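Local structure of AA9 family lytic polysaccharide monooxygenase D (Myceliophthora thermophila, 5UFV) at residues N36-A41 / F168-A173; E59-D64 / K176-G181; G78-W83 / H155-L160. The protein uses a copper ion and O2 or H2O2 to cleave cellulose oxidatively, breaking its beta-1,4-glycosidic bonds at a surface-exposed active site with oxidation at C1. One frame throughout, in Å; residues are numbered along the deposited sequence.

Contact 1: N36-A41 / F168-A173; sequences NPVLSA and FYPECA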
loop_
_atom_site.group_PDB
_atom_site.type_symbol
_atom_site.label_atom_id
_atom_site.label_comp_id
_atom_site.label_asym_id
_atom_site.label_seq_id
_atom_site.Cartn_x
_atom_site.Cartn_y
_atom_site.Cartn_z
ATOM N N ASN A 36 0.559 -10.586 10.910
ATOM C CA ASN A 36 -0.155 -11.635 10.166
ATOM C C ASN A 36 -0.863 -11.076 8.964
ATOM O O ASN A 36 -1.375 -9.979 9.000
ATOM C CB ASN A 36 -1.213 -12.328 11.020
ATOM C CG ASN A 36 -0.621 -13.091 12.186
ATOM O OD1 ASN A 36 0.506 -13.560 12.135
ATOM N ND2 ASN A 36 -1.391 -13.221 13.241
ATOM N N PRO A 37 -0.912 -11.858 7.899
ATOM C CA PRO A 37 -1.573 -11.414 6.688
ATOM C C PRO A 37 -3.095 -11.373 6.817
ATOM O O PRO A 37 -3.669 -12.066 7.647
ATOM C CB PRO A 37 -1.159 -12.487 5.672
ATOM C CG PRO A 37 -0.990 -13.726 6.505
ATOM C CD PRO A 37 -0.351 -13.220 7.763
ATOM N N VAL A 38 -3.721 -10.541 5.993
ATOM C CA VAL A 38 -5.140 -10.651 5.699
ATOM C C VAL A 38 -5.170 -11.652 4.553
ATOM O O VAL A 38 -4.363 -11.539 3.616
ATOM C CB VAL A 38 -5.742 -9.292 5.283
ATOM C CG1 VAL A 38 -7.185 -9.428 4.820
ATOM C CG2 VAL A 38 -5.646 -8.288 6.429
ATOM N N LEU A 39 -6.053 -12.652 4.653
ATOM C CA LEU A 39 -6.064 -13.796 3.721
ATOM C C LEU A 39 -7.176 -13.761 2.693
ATOM O O LEU A 39 -7.155 -14.532 1.743
ATOM C CB LEU A 39 -6.129 -15.112 4.492
ATOM C CG LEU A 39 -4.808 -15.439 5.208
ATOM C CD1 LEU A 39 -4.929 -16.600 6.201
ATOM C CD2 LEU A 39 -3.701 -15.689 4.195
ATOM N N SER A 40 -8.126 -12.851 2.849
ATOM C CA SER A 40 -9.238 -12.749 1.914
ATOM C C SER A 40 -9.459 -11.318 1.387
ATOM O O SER A 40 -9.604 -10.376 2.155
ATOM C CB SER A 40 -10.489 -13.244 2.588
ATOM O OG SER A 40 -11.589 -12.468 2.182
ATOM N N ALA A 41 -9.516 -11.192 0.068
ATOM C CA ALA A 41 -9.811 -9.944 -0.622
ATOM C C ALA A 41 -11.111 -9.239 -0.214
ATOM O O ALA A 41 -11.263 -8.040 -0.431
ATOM C CB ALA A 41 -9.843 -10.197 -2.127
ATOM N N PHE A 168 -2.234 -10.407 2.029
ATOM C CA PHE A 168 -2.208 -8.962 2.006
ATOM C C PHE A 168 -1.716 -8.398 3.335
ATOM O O PHE A 168 -2.098 -8.879 4.383
ATOM C CB PHE A 168 -3.605 -8.443 1.780
ATOM C CG PHE A 168 -4.267 -8.951 0.516
ATOM C CD1 PHE A 168 -4.947 -10.157 0.498
ATOM C CD2 PHE A 168 -4.289 -8.164 -0.636
ATOM C CE1 PHE A 168 -5.590 -10.589 -0.653
ATOM C CE2 PHE A 168 -4.935 -8.597 -1.792
ATOM C CZ PHE A 168 -5.582 -9.812 -1.801
ATOM N N TYR A 169 -0.872 -7.373 3.277
ATOM C CA TYR A 169 -0.310 -6.739 4.464
ATOM C C TYR A 169 -0.438 -5.236 4.273
ATOM O O TYR A 169 0.395 -4.658 3.580
ATOM C CB TYR A 169 1.175 -7.093 4.610
ATOM C CG TYR A 169 1.469 -8.572 4.714
ATOM C CD1 TYR A 169 1.551 -9.376 3.582
ATOM C CD2 TYR A 169 1.692 -9.149 5.945
ATOM C CE1 TYR A 169 1.850 -10.718 3.692
ATOM C CE2 TYR A 169 1.977 -10.492 6.073
ATOM C CZ TYR A 169 2.058 -11.265 4.952
ATOM O OH TYR A 169 2.343 -12.594 5.139
ATOM N N PRO A 170 -1.491 -4.610 4.856
ATOM C CA PRO A 170 -1.750 -3.186 4.663
ATOM C C PRO A 170 -1.687 -2.361 5.936
ATOM O O PRO A 170 -1.938 -2.882 7.017
ATOM C CB PRO A 170 -3.194 -3.195 4.180
ATOM C CG PRO A 170 -3.810 -4.291 5.013
ATOM C CD PRO A 170 -2.721 -5.301 5.296
ATOM N N GLU A 171 -1.382 -1.070 5.797
ATOM C CA GLU A 171 -1.444 -0.111 6.903
ATOM C C GLU A 171 -1.808 1.259 6.336
ATOM O O GLU A 171 -1.481 1.532 5.179
ATOM C CB GLU A 171 -0.100 -0.022 7.625
ATOM C CG GLU A 171 0.156 -1.075 8.698
ATOM C CD GLU A 171 0.779 -2.357 8.169
ATOM O OE1 GLU A 171 1.576 -2.318 7.217
ATOM O OE2 GLU A 171 0.481 -3.426 8.731
ATOM N N CYS A 172 -2.482 2.084 7.156
ATOM C CA CYS A 172 -2.881 3.475 6.826
ATOM C C CYS A 172 -2.274 4.495 7.794
ATOM O O CYS A 172 -2.076 4.198 8.993
ATOM C CB CYS A 172 -4.409 3.663 6.828
ATOM S SG CYS A 172 -5.195 2.445 5.766
ATOM N N ALA A 173 -2.007 5.685 7.238
ATOM C CA ALA A 173 -1.431 6.838 7.953
ATOM C C ALA A 173 -2.121 8.105 7.496
ATOM O O ALA A 173 -2.757 8.109 6.447
ATOM C CB ALA A 173 0.058 6.950 7.684
#

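Contact 2: E59-D64 / K176-G181; sequences EAAPGD and KVTGSG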
loop_
_atom_site.group_PDB
_atom_site.type_symbol
_atom_site.label_atom_id
_atom_site.label_comp_id
_atom_site.label_asym_id
_atom_site.label_seq_id
_atom_site.Cartn_x
_atom_site.Cartn_y
_atom_site.Cartn_z
ATOM N N GLU A 59 2.263 16.884 7.630
ATOM C CA GLU A 59 2.071 17.894 6.580
ATOM C C GLU A 59 2.867 17.530 5.361
ATOM O O GLU A 59 3.966 16.978 5.460
ATOM C CB GLU A 59 2.468 19.297 7.052
ATOM C CG GLU A 59 1.692 19.742 8.295
ATOM C CD GLU A 59 1.157 21.166 8.248
ATOM O OE1 GLU A 59 1.712 22.030 7.515
ATOM O OE2 GLU A 59 0.165 21.415 8.972
ATOM N N ALA A 60 2.300 17.822 4.204
ATOM C CA ALA A 60 2.985 17.601 2.941
ATOM C C ALA A 60 2.300 18.358 1.831
ATOM O O ALA A 60 1.088 18.540 1.828
ATOM C CB ALA A 60 3.025 16.126 2.587
ATOM N N ALA A 61 3.099 18.806 0.887
ATOM C CA ALA A 61 2.588 19.441 -0.295
ATOM C C ALA A 61 2.699 18.451 -1.449
ATOM O O ALA A 61 3.458 17.476 -1.387
ATOM C CB ALA A 61 3.387 20.708 -0.595
ATOM N N PRO A 62 1.946 18.707 -2.515
ATOM C CA PRO A 62 2.082 17.914 -3.718
ATOM C C PRO A 62 3.526 17.902 -4.160
ATOM O O PRO A 62 4.202 18.907 -3.991
ATOM C CB PRO A 62 1.220 18.671 -4.724
ATOM C CG PRO A 62 0.168 19.338 -3.888
ATOM C CD PRO A 62 0.865 19.711 -2.619
ATOM N N GLY A 63 3.989 16.771 -4.700
ATOM C CA GLY A 63 5.375 16.599 -5.129
ATOM C C GLY A 63 6.326 16.178 -4.016
ATOM O O GLY A 63 7.448 15.740 -4.286
ATOM N N ASP A 64 5.901 16.304 -2.761
ATOM C CA ASP A 64 6.714 15.833 -1.650
ATOM C C ASP A 64 6.758 14.310 -1.612
ATOM O O ASP A 64 5.864 13.621 -2.113
ATOM C CB ASP A 64 6.202 16.374 -0.312
ATOM C CG ASP A 64 6.604 17.848 -0.066
ATOM O OD1 ASP A 64 7.639 18.310 -0.622
ATOM O OD2 ASP A 64 5.896 18.535 0.721
ATOM N N LYS A 176 -1.974 15.506 5.924
ATOM C CA LYS A 176 -2.625 16.760 5.614
ATOM C C LYS A 176 -1.864 17.395 4.452
ATOM O O LYS A 176 -0.743 17.902 4.639
ATOM C CB LYS A 176 -2.678 17.702 6.817
ATOM C CG LYS A 176 -3.562 18.895 6.513
ATOM C CD LYS A 176 -3.654 19.928 7.627
ATOM C CE LYS A 176 -4.152 19.386 8.969
ATOM N NZ LYS A 176 -5.604 19.054 9.026
ATOM N N VAL A 177 -2.470 17.336 3.264
ATOM C CA VAL A 177 -1.901 17.877 2.018
ATOM C C VAL A 177 -2.170 19.364 1.880
ATOM O O VAL A 177 -3.331 19.786 1.836
ATOM C CB VAL A 177 -2.510 17.176 0.798
ATOM C CG1 VAL A 177 -2.033 17.803 -0.503
ATOM C CG2 VAL A 177 -2.160 15.699 0.831
ATOM N N THR A 178 -1.100 20.149 1.799
ATOM C CA THR A 178 -1.191 21.602 1.732
ATOM C C THR A 178 -1.221 22.113 0.290
ATOM O O THR A 178 -1.328 21.334 -0.653
ATOM C CB THR A 178 0.013 22.231 2.451
ATOM O OG1 THR A 178 1.231 21.789 1.827
ATOM C CG2 THR A 178 0.008 21.841 3.932
ATOM N N GLY A 179 -1.120 23.429 0.123
ATOM C CA GLY A 179 -1.062 24.037 -1.201
ATOM C C GLY A 179 -2.425 24.387 -1.765
ATOM O O GLY A 179 -3.422 24.485 -1.040
ATOM N N SER A 180 -2.462 24.572 -3.074
ATOM C CA SER A 180 -3.672 25.026 -3.758
ATOM C C SER A 180 -3.808 24.324 -5.097
ATOM O O SER A 180 -4.164 24.923 -6.111
ATOM C CB SER A 180 -3.635 26.546 -3.936
ATOM O OG SER A 180 -2.423 26.960 -4.544
ATOM N N GLY A 181 -3.506 23.038 -5.092
ATOM C CA GLY A 181 -3.797 22.199 -6.230
ATOM C C GLY A 181 -5.300 22.082 -6.410
ATOM O O GLY A 181 -6.088 22.504 -5.548
#

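Contact 3: G78-W83 / H155-L160; sequences GPILVW and HELIAL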
loop_
_atom_site.group_PDB
_atom_site.type_symbol
_atom_site.label_atom_id
_atom_site.label_comp_id
_atom_site.label_asym_id
_atom_site.label_seq_id
_atom_site.Cartn_x
_atom_site.Cartn_y
_atom_site.Cartn_z
ATOM N N GLY A 78 5.666 -10.576 -5.116
ATOM C CA GLY A 78 4.360 -9.984 -5.175
ATOM C C GLY A 78 4.474 -8.474 -5.340
ATOM O O GLY A 78 5.557 -7.893 -5.201
ATOM N N PRO A 79 3.350 -7.816 -5.641
ATOM C CA PRO A 79 3.363 -6.381 -5.854
ATOM C C PRO A 79 3.366 -5.478 -4.601
ATOM O O PRO A 79 3.061 -5.905 -3.484
ATOM C CB PRO A 79 2.079 -6.148 -6.653
ATOM C CG PRO A 79 1.171 -7.205 -6.190
ATOM C CD PRO A 79 2.053 -8.407 -6.006
ATOM N N ILE A 80 3.732 -4.231 -4.841
ATOM C CA ILE A 80 3.666 -3.167 -3.875
ATOM C C ILE A 80 2.607 -2.222 -4.405
ATOM O O ILE A 80 2.648 -1.870 -5.576
ATOM C CB ILE A 80 4.995 -2.383 -3.860
ATOM C CG1 ILE A 80 6.138 -3.309 -3.482
ATOM C CG2 ILE A 80 4.917 -1.212 -2.909
ATOM C CD1 ILE A 80 7.486 -2.647 -3.540
ATOM N N LEU A 81 1.677 -1.811 -3.549
ATOM C CA LEU A 81 0.731 -0.777 -3.901
ATOM C C LEU A 81 0.688 0.326 -2.848
ATOM O O LEU A 81 0.705 0.043 -1.648
ATOM C CB LEU A 81 -0.654 -1.370 -4.044
ATOM C CG LEU A 81 -0.856 -2.270 -5.272
ATOM C CD1 LEU A 81 -0.354 -3.680 -5.028
ATOM C CD2 LEU A 81 -2.332 -2.307 -5.655
ATOM N N VAL A 82 0.619 1.578 -3.304
ATOM C CA VAL A 82 0.458 2.692 -2.419
ATOM C C VAL A 82 -0.705 3.505 -2.892
ATOM O O VAL A 82 -0.739 3.909 -4.041
ATOM C CB VAL A 82 1.684 3.590 -2.427
ATOM C CG1 VAL A 82 1.535 4.659 -1.352
ATOM C CG2 VAL A 82 2.961 2.763 -2.255
ATOM N N TRP A 83 -1.652 3.759 -2.000
ATOM C CA TRP A 83 -2.885 4.414 -2.341
ATOM C C TRP A 83 -3.112 5.596 -1.455
ATOM O O TRP A 83 -2.546 5.708 -0.393
ATOM C CB TRP A 83 -4.075 3.513 -2.064
ATOM C CG TRP A 83 -4.074 2.119 -2.618
ATOM C CD1 TRP A 83 -3.280 1.074 -2.234
ATOM C CD2 TRP A 83 -4.987 1.592 -3.588
ATOM N NE1 TRP A 83 -3.612 -0.060 -2.946
ATOM C CE2 TRP A 83 -4.660 0.229 -3.774
ATOM C CE3 TRP A 83 -6.044 2.140 -4.319
ATOM C CZ2 TRP A 83 -5.354 -0.587 -4.643
ATOM C CZ3 TRP A 83 -6.735 1.320 -5.191
ATOM C CH2 TRP A 83 -6.395 -0.024 -5.340
ATOM N N HIS A 155 -0.316 1.688 2.434
ATOM C CA HIS A 155 0.717 0.857 1.829
ATOM C C HIS A 155 0.268 -0.550 1.918
ATOM O O HIS A 155 -0.238 -0.951 2.945
ATOM C CB HIS A 155 2.063 1.016 2.531
ATOM C CG HIS A 155 2.681 2.353 2.305
ATOM N ND1 HIS A 155 2.261 3.487 2.967
ATOM C CD2 HIS A 155 3.626 2.760 1.428
ATOM C CE1 HIS A 155 2.946 4.529 2.534
ATOM N NE2 HIS A 155 3.775 4.116 1.597
ATOM N N GLU A 156 0.462 -1.299 0.841
ATOM C CA GLU A 156 -0.028 -2.641 0.758
ATOM C C GLU A 156 0.981 -3.437 -0.005
ATOM O O GLU A 156 1.385 -3.048 -1.115
ATOM C CB GLU A 156 -1.379 -2.669 0.039
ATOM C CG GLU A 156 -1.967 -4.050 -0.251
ATOM C CD GLU A 156 -3.279 -3.988 -1.066
ATOM O OE1 GLU A 156 -3.475 -3.026 -1.862
ATOM O OE2 GLU A 156 -4.145 -4.894 -0.908
ATOM N N LEU A 157 1.397 -4.544 0.617
ATOM C CA LEU A 157 2.230 -5.551 0.006
ATOM C C LEU A 157 1.390 -6.781 -0.073
ATOM O O LEU A 157 0.733 -7.131 0.906
ATOM C CB LEU A 157 3.434 -5.884 0.878
ATOM C CG LEU A 157 4.363 -4.731 1.238
ATOM C CD1 LEU A 157 5.587 -5.284 1.948
ATOM C CD2 LEU A 157 4.760 -3.910 0.023
ATOM N N ILE A 158 1.409 -7.433 -1.236
ATOM C CA ILE A 158 0.673 -8.668 -1.454
ATOM C C ILE A 158 1.694 -9.754 -1.756
ATOM O O ILE A 158 2.283 -9.769 -2.839
ATOM C CB ILE A 158 -0.279 -8.543 -2.622
ATOM C CG1 ILE A 158 -1.173 -7.323 -2.458
ATOM C CG2 ILE A 158 -1.135 -9.782 -2.721
ATOM C CD1 ILE A 158 -2.113 -7.138 -3.645
ATOM N N ALA A 159 1.924 -10.640 -0.792
ATOM C CA ALA A 159 2.853 -11.728 -0.998
ATOM C C ALA A 159 2.149 -12.852 -1.767
ATOM O O ALA A 159 0.989 -13.189 -1.502
ATOM C CB ALA A 159 3.407 -12.240 0.327
ATOM N N LEU A 160 2.866 -13.420 -2.728
ATOM C CA LEU A 160 2.318 -14.438 -3.615
ATOM C C LEU A 160 3.164 -15.728 -3.656
ATOM O O LEU A 160 3.039 -16.488 -4.598
ATOM C CB LEU A 160 2.191 -13.835 -5.025
ATOM C CG LEU A 160 1.291 -12.588 -5.162
ATOM C CD1 LEU A 160 1.334 -12.015 -6.564
ATOM C CD2 LEU A 160 -0.137 -12.907 -4.832
#

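Contact 1: N36-A41 / F168-A173
Val38 and Phe168 face each other as a single antiparallel, hydrogen-bonded pair, through which the loop containing 36-41 docks on residues 168-173 of strand 167-177. Both polar backbone atoms of each residue are used. Val38 N gives a 2.8 Å bond to Phe168 O, and Phe168 N returns one of 2.9 Å to Val38 O; both donors lie in the plane of the carbonyl they meet. Val38 O also sits at the edge of the Phe168 ring, 3.5 Å from CD1, and thus serves as acceptor while touching the aromatic rim. Farther along the loop, Ala41 CB approaches Phe168 CZ at 4.3 Å, and Ala41 N spends its hydrogen on Gln199 OE1.

Beside this pair, Pro37 lies over one face of the Tyr169 ring. Its CB is 4.0 Å from the ring centroid, 30° off the normal, a CH-pi contact displaced toward the phenol end: Pro37 CB is 3.5 Å from Tyr169 CZ. With Tyr169 CG beside its own backbone N (chi1 -59°), the ring runs alongside Pro37. The hydroxyl, though touched by the proline, finds its polar partners elsewhere: Tyr169 OH is hydrogen-bonded to Gln167 OE1, with a weak second bond to N of the methylated histidine at position 1, and the phenol belongs to the copper site with that histidine and His75. On the other side of the strand, Val38 CG2 rests 4.3 Å from Pro170 CD.

Two backbone bonds thus tie the loop to the strand, while the proline on the ring face offers the tyrosine hydroxyl neither donor nor acceptor; its packing would be expected to limit the movement of this copper-site ring.

Contact 2: E59-D64 / K176-G181
Glu59 and Ala60 pair with Lys176 and Val177 as two parallel bridges at the edge of the mixed sheet of the AA9 beta-sandwich, where the short strand 58-60 is the outermost member beside the end of strand 167-177. At Glu59 the side chain bends at chi2 (-135°) and crosses that of Thr178 at about a right angle, with Glu59 OE1 4.0 Å from Thr178 CG2. The Lys176 chain leaves the same face as Glu59, but its amino group goes to Asn150 OD1 and, as a cation-pi partner, to Tyr57.

Ala60 supplies the main polar link. Its N donates to Lys176 O over 3.1 Å, and its O receives Thr178 N at 2.7 Å, each donor tilted somewhat from the carbonyl plane.

Ala61 then opens a type II turn. Pro62 follows, its CD 3.4 Å from Thr178 O and also packed on Val177 CG1. Gly63 supplies the positive phi of the turn. At Asp64 the turn is closed by the backbone bond from Asp64 N to Ala61 O and reinforced by a side-chain bond, Ala61 N to Asp64 OD2, 2.8 Å long.

Thr178 OG1, held between its backbone N and carbonyl carbon (chi1 59°), gives Ala60 O a second, longer hydrogen bond: at 3.3 Å it stands above the carbonyl plane, on the same face as Thr178 N but not on a lone pair.

Contact 3: G78-W83 / H155-L160
Ile80 and Leu157 lie side by side on one face of the two-stranded ladder, with Ile80 CG1 3.8 Å from Leu157 CD2. On that same face Val82 sits over the His155 ring: CG1 stands 4.0 Å from the ring centroid and 23° off its normal, a CH-pi contact offset toward the rim near NE2. The other face carries a second apolar group, in which Leu81 CD1 meets Ile158 CD1 at 4.1 Å and Pro79 CG leans on Ile158 CB. At the loop end Pro79 CD packs against Leu160 CD1 at 3.7 Å. Gly78, without a side chain, brings its CA 3.1 Å from Ile158 O.

The antiparallel backbones are joined by three hydrogen bonds: Ile158 N to Pro79 O, and the reciprocal pair between Leu81 and Glu156, where Leu81 N to Glu156 O measures 2.7 Å.

At the polar edge Glu156, extended with CG opposite its backbone N (chi1 174°), runs alongside Leu81 and accepts at OE1 a hydrogen bond from Trp83 NE1, 3.2 Å long and bent (N-H...O 140°). The indole nitrogen meets that oxygen nearly end-on to its C-O bond, although OE1 is tilted from the indole plane. Arg154 forms a salt bridge to OE1 and the Tyr196 hydroxyl bonds to OE2, so both oxygens of this buried carboxylate have partners.

Strands 80-86 and 149-159 are neighbours in the middle of the mixed sheet, flanked by 101-107 and 167-177; His155 and Leu157 pack on strand 65-70 of the other sheet, in the interior of the sandwich.

In the fold
All three contacts involve the mixed sheet of the AA9 beta-sandwich. Contacts 1 and 2 share strand 167-177, but their centres lie about 27 Å apart on opposite sides of the chain's centre: one near the copper, the other at the far rim beside strand 58-60. The centres of contacts 1 and 3 are about 9 Å apart, because strand 149-159 is the next strand over; probable backbone hydrogen bonds, Tyr169 N to Leu157 O and His155 N to Glu171 O, join them. Along the chain the pairings of contacts 1 and 2 cross, and both enclose contact 3. Strand 167-177 runs from the copper-site tyrosine in contact 1 to the edge pairing of contact 2.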